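Probable chitinase A (Chromobacterium violaceum, PDB 4TX8) probably hydrolyses internal glycosidic links of chitin, as a family 18 glycoside hydrolase that also carries a carbohydrate-binding module. Local coordinates at residues Phe124-Ser127 with Gln128-Ala131. Residues are numbered along the deposited sequence; the frame is centred on the assembly and turned at random.
Sequences FPLS and QVSA
Gln128 lies alongside Pro125 at a short 3-10 turn, identified by two successive i to i+3 backbone bonds, in the loop joining strands 108-114 and 135-143 of the GH18 TIM barrel. The first bond, Gln128 N to Pro125 O, measures 3.0 Å with an N-H...O angle of 161°. With CG anti to the carbonyl carbon (chi1 -66°) and the chain extended beyond it, the Gln128 side chain runs beside the proline, pointing the same way, and brings NE2 to 3.8 Å from Pro125 CG. That NE2 donates to a water 2.8 Å from it, which is only weakly linked to Ser127 OG. Gln128 CB meets the Phe124 ring at its edge, 4.0 Å from CD2. The Phe124 ring and the Gln128 side-chain amide are tilted 29° from each other. Trp113 meets Phe124 edge-to-face and its indole NE1 hydrogen-bonds to Phe124 O, tying the residue that leads into the turn to strand 108-114. Val129 N makes the second bond, 3.2 Å to Leu126 O. The same carbonyl receives Gln170 NE2, so two N-H groups grip it. On the buried side, Val129 CG2 packs between two side chains, 3.9 Å from Phe124 CE2 and 4.3 Å from Leu126 CD1.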
loop_
_atom_site.group_PDB
_atom_site.type_symbol
_atom_site.label_atom_id
_atom_site.label_comp_id
_atom_site.label_asym_id
_atom_site.label_seq_id
_atom_site.Cartn_x
_atom_site.Cartn_y
_atom_site.Cartn_z
ATOM N N PHE A 124 -11.345 5.845 -11.096
ATOM C CA PHE A 124 -12.731 6.070 -10.715
ATOM C C PHE A 124 -12.771 7.078 -9.569
ATOM O O PHE A 124 -11.791 7.212 -8.836
ATOM C CB PHE A 124 -13.405 4.746 -10.328
ATOM C CG PHE A 124 -12.877 4.136 -9.057
ATOM C CD1 PHE A 124 -11.711 3.387 -9.061
ATOM C CD2 PHE A 124 -13.555 4.307 -7.859
ATOM C CE1 PHE A 124 -11.227 2.824 -7.890
ATOM C CE2 PHE A 124 -13.076 3.744 -6.687
ATOM C CZ PHE A 124 -11.911 3.003 -6.703
ATOM N N PRO A 125 -13.890 7.810 -9.429
ATOM C CA PRO A 125 -14.014 8.855 -8.403
ATOM C C PRO A 125 -13.686 8.385 -6.983
ATOM O O PRO A 125 -14.110 7.309 -6.560
ATOM C CB PRO A 125 -15.482 9.268 -8.512
ATOM C CG PRO A 125 -15.804 9.049 -9.959
ATOM C CD PRO A 125 -15.049 7.801 -10.343
ATOM N N LEU A 126 -12.929 9.206 -6.260
ATOM C CA LEU A 126 -12.488 8.884 -4.904
ATOM C C LEU A 126 -13.665 8.659 -3.954
ATOM O O LEU A 126 -13.562 7.903 -2.987
ATOM C CB LEU A 126 -11.591 9.999 -4.363
ATOM C CG LEU A 126 -10.858 9.715 -3.049
ATOM C CD1 LEU A 126 -9.681 8.777 -3.282
ATOM C CD2 LEU A 126 -10.401 11.006 -2.398
ATOM N N SER A 127 -14.783 9.319 -4.238
ATOM C CA SER A 127 -15.991 9.180 -3.433
ATOM C C SER A 127 -16.521 7.745 -3.391
ATOM O O SER A 127 -17.227 7.368 -2.458
ATOM C CB SER A 127 -17.083 10.110 -3.965
ATOM O OG SER A 127 -17.370 9.823 -5.325
ATOM N N GLN A 128 -16.173 6.949 -4.398
ATOM C CA GLN A 128 -16.726 5.604 -4.540
ATOM C C GLN A 128 -15.872 4.521 -3.876
ATOM O O GLN A 128 -16.232 3.346 -3.905
ATOM C CB GLN A 128 -16.922 5.272 -6.024
ATOM C CG GLN A 128 -17.977 6.130 -6.708
ATOM C CD GLN A 128 -18.030 5.912 -8.207
ATOM O OE1 GLN A 128 -17.462 4.951 -8.727
ATOM N NE2 GLN A 128 -18.708 6.811 -8.913
ATOM N N VAL A 129 -14.745 4.914 -3.288
ATOM C CA VAL A 129 -13.899 3.972 -2.560
ATOM C C VAL A 129 -14.678 3.392 -1.379
ATOM O O VAL A 129 -15.232 4.136 -0.569
ATOM C CB VAL A 129 -12.603 4.643 -2.063
ATOM C CG1 VAL A 129 -11.854 3.726 -1.111
ATOM C CG2 VAL A 129 -11.722 5.039 -3.245
ATOM N N SER A 130 -14.726 2.065 -1.291
ATOM C CA SER A 130 -15.606 1.392 -0.340
ATOM C C SER A 130 -15.217 1.659 1.110
ATOM O O SER A 130 -14.060 1.948 1.411
ATOM C CB SER A 130 -15.623 -0.116 -0.600
ATOM O OG SER A 130 -14.729 -0.795 0.260
ATOM N N ALA A 131 -16.194 1.538 2.002
ATOM C CA ALA A 131 -15.997 1.833 3.417
ATOM C C ALA A 131 -15.013 0.884 4.101
ATOM O O ALA A 131 -14.574 1.151 5.217
ATOM C CB ALA A 131 -17.335 1.808 4.142
HETATM O O HOH W 1 -19.483 9.311 -7.830
#